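Iron-sulfur cluster assembly protein CyaY (Psychromonas ingrahamii, PDB 4HS5) probably takes part in iron-sulfur cluster assembly, binding ferrous and ferric iron, and may regulate the biogenesis of these clusters. Local coordinates at residues I17-K20 against I21-G25; W76-D79 against R80-D83; A91-F94 against K95-E99. All blocks are in the same frame, centred on the assembly; numbering follows the deposited sequence.

The three contacts are local ones, following one another along a single frataxin-like domain. Interaction 1 is the end of helix 3-24, and interaction 3 is the end of helix 85-97; their centres are about 15 Å apart and their nearest atoms about 5 Å apart. Phe103, near the C-terminus, touches Ile17 of the first and Ile93 of the third. Interaction 2 is the turn that leads from the edge strand 75-78 to helix 85-97. Its centre lies about 23 Å from that of interaction 1, across the centre of the chain, and about 19 Å from that of interaction 3. None of the three touches another directly.

Interaction 1 (I17-K20 against I21-G25); sequences IEEK and IEESG
Glu19 and Glu23 both carry CG anti to the backbone N (chi1 -172° and -169°), but their chains then differ. Glu19 bends at its second torsion, while Glu23 runs on extended, and the two carboxylates come together one helical turn apart. Glu19 OE2 lies 2.7 Å from Glu23 OE2, and the carboxylate planes are turned 54° against each other. Oxygens this close suggest that one of the two acids probably carries a proton. Lys20 lies alongside Glu23 and points the same way. Its CD is 3.7 Å from Glu23 OE2, and its NZ makes a long salt bridge to the same oxygen at 3.8 Å. This positive charge probably eases the crowding of the two acids. A water bridges the pair, weakly to Lys20 NZ and at 2.6 Å to Glu23 OE1. Lys20 NZ is also hydrogen-bonded to the backbone O of Glu105, near the C-terminus.

These residues form the last turns of helix 3-24, one of the two helices that pack on the antiparallel sheet of the frataxin fold. Four backbone bonds, each from residue i+4 to i, run from Ile21 N to Ile17 O through to Ser24 N to Lys20 O. On the buried side Ile17 CG2 meets Ile21 CD1 at 4.0 Å, the side chains crossing at a slant. Ile17 also touches Leu89 of helix 85-97, and Ile21 touches Leu39 of strand 36-41. At the end of the helix, Ser24 OG turns back toward the Ile21 carbonyl, donates to Ile21 O at 2.8 Å and is also bonded to Ala26 N. Gly25 leaves the helix with positive phi, a backbone shape that favours glycine.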
loop_
_atom_site.group_PDB
_atom_site.type_symbol
_atom_site.label_atom_id
_atom_site.label_comp_id
_atom_site.label_asym_id
_atom_site.label_seq_id
_atom_site.Cartn_x
_atom_site.Cartn_y
_atom_site.Cartn_z
ATOM N N ILE A 17 -2.809 2.267 6.190
ATOM C CA ILE A 17 -1.385 1.981 6.100
ATOM C C ILE A 17 -0.636 2.814 7.133
ATOM O O ILE A 17 0.205 2.284 7.871
ATOM C CB ILE A 17 -0.848 2.244 4.687
ATOM C CG1 ILE A 17 -1.406 1.207 3.710
ATOM C CG2 ILE A 17 0.674 2.206 4.683
ATOM C CD1 ILE A 17 -1.203 1.603 2.250
ATOM N N GLU A 18 -0.964 4.099 7.223
ATOM C CA GLU A 18 -0.327 5.013 8.171
ATOM C C GLU A 18 -0.584 4.619 9.621
ATOM O O GLU A 18 0.340 4.582 10.438
ATOM C CB GLU A 18 -0.785 6.443 7.907
ATOM C CG GLU A 18 -0.297 6.932 6.571
ATOM C CD GLU A 18 -1.013 8.165 6.096
ATOM O OE1 GLU A 18 -1.916 8.650 6.811
ATOM O OE2 GLU A 18 -0.670 8.640 4.995
ATOM N N GLU A 19 -1.839 4.336 9.934
ATOM C CA GLU A 19 -2.201 3.928 11.279
ATOM C C GLU A 19 -1.534 2.613 11.683
ATOM O O GLU A 19 -1.063 2.498 12.816
ATOM C CB GLU A 19 -3.720 3.833 11.404
ATOM C CG GLU A 19 -4.206 3.595 12.816
ATOM C CD GLU A 19 -4.086 2.146 13.202
ATOM O OE1 GLU A 19 -4.116 1.304 12.287
ATOM O OE2 GLU A 19 -3.932 1.850 14.403
ATOM N N LYS A 20 -1.504 1.631 10.778
ATOM C CA LYS A 20 -0.918 0.322 11.091
ATOM C C LYS A 20 0.581 0.408 11.319
ATOM O O LYS A 20 1.120 -0.337 12.138
ATOM C CB LYS A 20 -1.228 -0.710 10.014
ATOM C CG LYS A 20 -2.673 -1.184 9.998
ATOM C CD LYS A 20 -2.999 -2.034 11.226
ATOM C CE LYS A 20 -4.496 -2.269 11.319
ATOM N NZ LYS A 20 -4.856 -3.343 12.289
ATOM N N ILE A 21 1.252 1.298 10.588
ATOM C CA ILE A 21 2.659 1.607 10.827
ATOM C C ILE A 21 2.860 2.189 12.232
ATOM O O ILE A 21 3.730 1.731 12.975
ATOM C CB ILE A 21 3.221 2.568 9.750
ATOM C CG1 ILE A 21 3.439 1.825 8.428
ATOM C CG2 ILE A 21 4.531 3.174 10.186
ATOM C CD1 ILE A 21 3.692 2.732 7.264
ATOM N N GLU A 22 2.045 3.177 12.610
ATOM C CA GLU A 22 2.172 3.826 13.916
ATOM C C GLU A 22 1.913 2.822 15.022
ATOM O O GLU A 22 2.550 2.845 16.075
ATOM C CB GLU A 22 1.165 4.983 14.033
ATOM C CG GLU A 22 1.430 6.167 13.114
ATOM C CD GLU A 22 2.711 6.920 13.434
ATOM O OE1 GLU A 22 3.275 6.728 14.534
ATOM O OE2 GLU A 22 3.158 7.721 12.592
ATOM N N GLU A 23 0.982 1.926 14.751
ATOM C CA GLU A 23 0.504 0.935 15.689
ATOM C C GLU A 23 1.533 -0.183 15.904
ATOM O O GLU A 23 1.714 -0.673 17.023
ATOM C CB GLU A 23 -0.771 0.373 15.102
ATOM C CG GLU A 23 -1.592 -0.492 15.982
ATOM C CD GLU A 23 -2.519 -1.316 15.147
ATOM O OE1 GLU A 23 -2.185 -2.487 14.889
ATOM O OE2 GLU A 23 -3.548 -0.778 14.694
ATOM N N SER A 24 2.203 -0.573 14.825
ATOM C CA SER A 24 3.201 -1.640 14.847
ATOM C C SER A 24 4.442 -1.194 15.605
ATOM O O SER A 24 5.204 -2.026 16.112
ATOM C CB SER A 24 3.625 -1.968 13.425
ATOM O OG SER A 24 4.471 -0.949 12.930
ATOM N N GLY A 25 4.652 0.116 15.663
ATOM C CA GLY A 25 5.867 0.689 16.226
ATOM C C GLY A 25 7.055 0.685 15.275
ATOM O O GLY A 25 8.132 1.192 15.597
HETATM O O HOH W 1 -2.176 -4.809 13.622
#

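Interaction 2 (W76-D79 against R80-D83)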
loop_
_atom_site.group_PDB
_atom_site.type_symbol
_atom_site.label_atom_id
_atom_site.label_comp_id
_atom_site.label_asym_id
_atom_site.label_seq_id
_atom_site.Cartn_x
_atom_site.Cartn_y
_atom_site.Cartn_z
ATOM N N TRP A 76 -8.164 -4.941 -1.671
ATOM C CA TRP A 76 -7.474 -4.590 -2.898
ATOM C C TRP A 76 -6.705 -5.799 -3.399
ATOM O O TRP A 76 -5.889 -6.358 -2.681
ATOM C CB TRP A 76 -6.547 -3.405 -2.629
ATOM C CG TRP A 76 -7.335 -2.163 -2.301
ATOM C CD1 TRP A 76 -7.715 -1.726 -1.063
ATOM C CD2 TRP A 76 -7.866 -1.227 -3.238
ATOM N NE1 TRP A 76 -8.447 -0.567 -1.180
ATOM C CE2 TRP A 76 -8.548 -0.237 -2.507
ATOM C CE3 TRP A 76 -7.820 -1.120 -4.628
ATOM C CZ2 TRP A 76 -9.188 0.844 -3.121
ATOM C CZ3 TRP A 76 -8.455 -0.048 -5.235
ATOM C CH2 TRP A 76 -9.132 0.916 -4.481
ATOM N N ILE A 77 -7.001 -6.195 -4.634
ATOM C CA ILE A 77 -6.538 -7.449 -5.210
ATOM C C ILE A 77 -5.698 -7.206 -6.463
ATOM O O ILE A 77 -6.121 -6.487 -7.359
ATOM C CB ILE A 77 -7.753 -8.331 -5.592
ATOM C CG1 ILE A 77 -8.597 -8.631 -4.351
ATOM C CG2 ILE A 77 -7.296 -9.620 -6.261
ATOM C CD1 ILE A 77 -7.854 -9.416 -3.305
ATOM N N ASP A 78 -4.517 -7.816 -6.509
ATOM C CA ASP A 78 -3.571 -7.671 -7.612
ATOM C C ASP A 78 -4.183 -8.233 -8.884
ATOM O O ASP A 78 -4.614 -9.389 -8.909
ATOM C CB ASP A 78 -2.287 -8.425 -7.242
ATOM C CG ASP A 78 -1.133 -8.165 -8.202
ATOM O OD1 ASP A 78 -1.247 -8.511 -9.394
ATOM O OD2 ASP A 78 -0.085 -7.662 -7.742
ATOM N N ASP A 79 -4.225 -7.421 -9.934
ATOM C CA ASP A 79 -4.933 -7.810 -11.148
ATOM C C ASP A 79 -4.241 -8.867 -12.004
ATOM O O ASP A 79 -4.840 -9.374 -12.953
ATOM C CB ASP A 79 -5.385 -6.591 -11.970
ATOM C CG ASP A 79 -4.236 -5.830 -12.632
ATOM O OD1 ASP A 79 -3.062 -6.254 -12.568
ATOM O OD2 ASP A 79 -4.543 -4.780 -13.242
ATOM N N ARG A 80 -3.006 -9.213 -11.655
ATOM C CA ARG A 80 -2.302 -10.282 -12.356
ATOM C C ARG A 80 -2.118 -11.531 -11.482
ATOM O O ARG A 80 -2.285 -12.656 -11.954
ATOM C CB ARG A 80 -0.949 -9.789 -12.893
ATOM C CG ARG A 80 -1.017 -8.619 -13.887
ATOM C CD ARG A 80 -1.943 -8.911 -15.066
ATOM N NE ARG A 80 -1.489 -8.283 -16.309
ATOM C CZ ARG A 80 -1.822 -7.055 -16.704
ATOM N NH1 ARG A 80 -2.619 -6.304 -15.954
ATOM N NH2 ARG A 80 -1.362 -6.577 -17.854
ATOM N N SER A 81 -1.774 -11.341 -10.210
ATOM C CA SER A 81 -1.477 -12.467 -9.333
ATOM C C SER A 81 -2.641 -12.865 -8.442
ATOM O O SER A 81 -2.717 -14.009 -7.981
ATOM C CB SER A 81 -0.271 -12.154 -8.448
ATOM O OG SER A 81 -0.594 -11.174 -7.468
ATOM N N GLY A 82 -3.530 -11.916 -8.166
ATOM C CA GLY A 82 -4.622 -12.156 -7.246
ATOM C C GLY A 82 -4.258 -11.922 -5.789
ATOM O O GLY A 82 -5.117 -12.051 -4.921
ATOM N N ASP A 83 -2.999 -11.584 -5.516
ATOM C CA ASP A 83 -2.575 -11.370 -4.136
ATOM C C ASP A 83 -3.280 -10.159 -3.537
ATOM O O ASP A 83 -3.562 -9.175 -4.227
ATOM C CB ASP A 83 -1.063 -11.177 -4.042
ATOM C CG ASP A 83 -0.295 -12.473 -4.238
ATOM O OD1 ASP A 83 -0.924 -13.557 -4.189
ATOM O OD2 ASP A 83 0.939 -12.399 -4.432
#
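Asp78 OD1 accepts two backbone N-H groups of the following turn, from Arg80 N at 2.9 Å and from Ser81 N at 3.0 Å. Arg80 N comes in on the anti lone pair. Ser81 N meets the oxygen from above the carboxylate plane, 48° out of it. A chi1 of -170° sets CG anti to the backbone N of Asp78, which brings OD1 to both amides. OD2 is held by His67 ND1, so both carboxylate oxygens are bonded. The backbone of Asp78 pairs as well: its N donates to Asp83 O at 2.8 Å, almost straight at 167°, and its O accepts from Gly82 N. With an alanine here, the N-H groups of Arg80 and Ser81 would probably lose their shared acceptor and His67 its partner.

Asp79 and Arg80 lie side by side. Arg80 NH1 makes a weak salt bridge to Asp79 OD1 at 3.4 Å, reached at the guanidinium edge. The other oxygen of Asp79 is bonded to Gln57 NE2. Farther out, Ile77 CG2 rests on Gly82 O at 3.5 Å. Gly82 has positive phi, and a side chain there would collide with the Ser81 carbonyl, which calls for glycine.

Ser81 OG accepts from Asp83 N at 3.1 Å, which makes an ST turn. This ST turn and the Asx turn at Asp78, closed by the bond from Arg80 N, together form the reversal from edge strand 75-78 toward helix 85-97 in the frataxin fold.

Interaction 3 (A91-F94 against K95-E99)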
loop_
_atom_site.group_PDB
_atom_site.type_symbol
_atom_site.label_atom_id
_atom_site.label_comp_id
_atom_site.label_asym_id
_atom_site.label_seq_id
_atom_site.Cartn_x
_atom_site.Cartn_y
_atom_site.Cartn_z
ATOM N N ALA A 91 4.463 -8.459 3.537
ATOM C CA ALA A 91 5.524 -9.356 3.068
ATOM C C ALA A 91 6.646 -8.534 2.454
ATOM O O ALA A 91 7.822 -8.816 2.684
ATOM C CB ALA A 91 4.981 -10.357 2.074
ATOM N N ALA A 92 6.287 -7.508 1.687
ATOM C CA ALA A 92 7.300 -6.658 1.060
ATOM C C ALA A 92 8.130 -5.897 2.084
ATOM O O ALA A 92 9.354 -5.816 1.960
ATOM C CB ALA A 92 6.658 -5.693 0.068
ATOM N N ILE A 93 7.469 -5.331 3.090
ATOM C CA ILE A 93 8.152 -4.620 4.160
ATOM C C ILE A 93 9.131 -5.572 4.855
ATOM O O ILE A 93 10.262 -5.196 5.170
ATOM C CB ILE A 93 7.150 -4.007 5.173
ATOM C CG1 ILE A 93 6.362 -2.856 4.525
ATOM C CG2 ILE A 93 7.861 -3.531 6.438
ATOM C CD1 ILE A 93 5.367 -2.170 5.454
ATOM N N PHE A 94 8.713 -6.819 5.058
ATOM C CA PHE A 94 9.602 -7.784 5.692
ATOM C C PHE A 94 10.721 -8.222 4.748
ATOM O O PHE A 94 11.863 -8.413 5.170
ATOM C CB PHE A 94 8.840 -9.015 6.190
ATOM C CG PHE A 94 9.710 -9.976 6.946
ATOM C CD1 PHE A 94 10.054 -9.716 8.258
ATOM C CD2 PHE A 94 10.214 -11.108 6.329
ATOM C CE1 PHE A 94 10.879 -10.588 8.967
ATOM C CE2 PHE A 94 11.047 -11.980 7.019
ATOM C CZ PHE A 94 11.379 -11.718 8.340
ATOM N N LYS A 95 10.389 -8.412 3.477
ATOM C CA LYS A 95 11.336 -8.948 2.505
ATOM C C LYS A 95 12.404 -7.930 2.124
ATOM O O LYS A 95 13.525 -8.310 1.780
ATOM C CB LYS A 95 10.584 -9.483 1.283
ATOM C CG LYS A 95 11.297 -9.425 -0.053
ATOM C CD LYS A 95 10.306 -9.783 -1.167
ATOM C CE LYS A 95 9.070 -8.871 -1.139
ATOM N NZ LYS A 95 9.187 -7.678 -2.034
ATOM N N GLN A 96 12.081 -6.642 2.227
ATOM C CA GLN A 96 13.048 -5.585 1.927
ATOM C C GLN A 96 13.810 -5.106 3.147
ATOM O O GLN A 96 14.911 -4.562 3.015
ATOM C CB GLN A 96 12.354 -4.369 1.313
ATOM C CG GLN A 96 11.874 -4.585 -0.093
ATOM C CD GLN A 96 11.453 -3.296 -0.764
ATOM O OE1 GLN A 96 11.741 -2.193 -0.282
ATOM N NE2 GLN A 96 10.780 -3.430 -1.899
ATOM N N SER A 97 13.231 -5.293 4.329
ATOM C CA SER A 97 13.744 -4.626 5.522
ATOM C C SER A 97 13.685 -5.442 6.824
ATOM O O SER A 97 14.164 -4.991 7.867
ATOM C CB SER A 97 12.996 -3.319 5.713
ATOM O OG SER A 97 11.656 -3.585 6.095
ATOM N N LYS A 98 13.084 -6.625 6.765
ATOM C CA LYS A 98 13.009 -7.537 7.922
ATOM C C LYS A 98 12.265 -7.032 9.168
ATOM O O LYS A 98 12.437 -7.576 10.257
ATOM C CB LYS A 98 14.397 -8.078 8.297
ATOM C CG LYS A 98 15.105 -8.783 7.153
ATOM C CD LYS A 98 14.237 -9.871 6.538
ATOM C CE LYS A 98 14.712 -10.207 5.128
ATOM N NZ LYS A 98 13.804 -11.169 4.454
ATOM N N GLU A 99 11.408 -6.026 9.022
ATOM C CA GLU A 99 10.556 -5.669 10.150
ATOM C C GLU A 99 9.134 -6.095 9.828
ATOM O O GLU A 99 8.794 -6.366 8.669
ATOM C CB GLU A 99 10.614 -4.178 10.462
ATOM C CG GLU A 99 10.670 -3.794 11.927
ATOM C CD GLU A 99 10.933 -2.302 12.099
ATOM O OE1 GLU A 99 10.851 -1.566 11.094
ATOM O OE2 GLU A 99 11.210 -1.867 13.231
#
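The end of helix 85-97, the C-terminal helix of the frataxin fold, is where Phe94 and Lys98 meet. Lys98 leaves the helix with positive phi. Its chain bends at chi2 (-53°) and turns back across the phenylalanine. CD then lies over one face of the ring, 4.0 Å from the centroid and 17° off the ring normal, a CH-pi contact displaced toward the rim. Glu99 O sits at the ring edge, in its plane, 3.6 Å from Phe94 CD1. Phe94 thus has a lysine methylene on a face and a backbone carbonyl at its rim. Phe94 CA also makes a CA-H...O contact with Glu99 O.

The backbone bonds run from Lys95 N to Ala91 O and from Gln96 N to Ala92 O. Beyond them the regular pattern frays. Ser97 N reaches Ile93 O only weakly, at 3.1 Å. The Ser97 hydroxyl is placed very close to the same oxygen, closer than a normal hydrogen bond, and the details of that bond are doubtful. Lys98 N donates to Phe94 O at 2.7 Å, but from above the carbonyl plane, 39° out of it.

Lys95 folds back along its own helix, with NZ 3.8 Å from Ala92 CB. On the buried side Ile93 CG2 packs against Glu99 O at 3.7 Å. Ile93 also touches Leu47 of strand 46-52 and Phe41 of strand 36-41. The carboxylate of Glu99 turns the other way, where OE1 is bonded to Asp27 N.

The exposed Phe94 ring is partly shielded by the aliphatic part of Lys98, with the ammonium group above the ring plane, beyond the CE2 side of the ring.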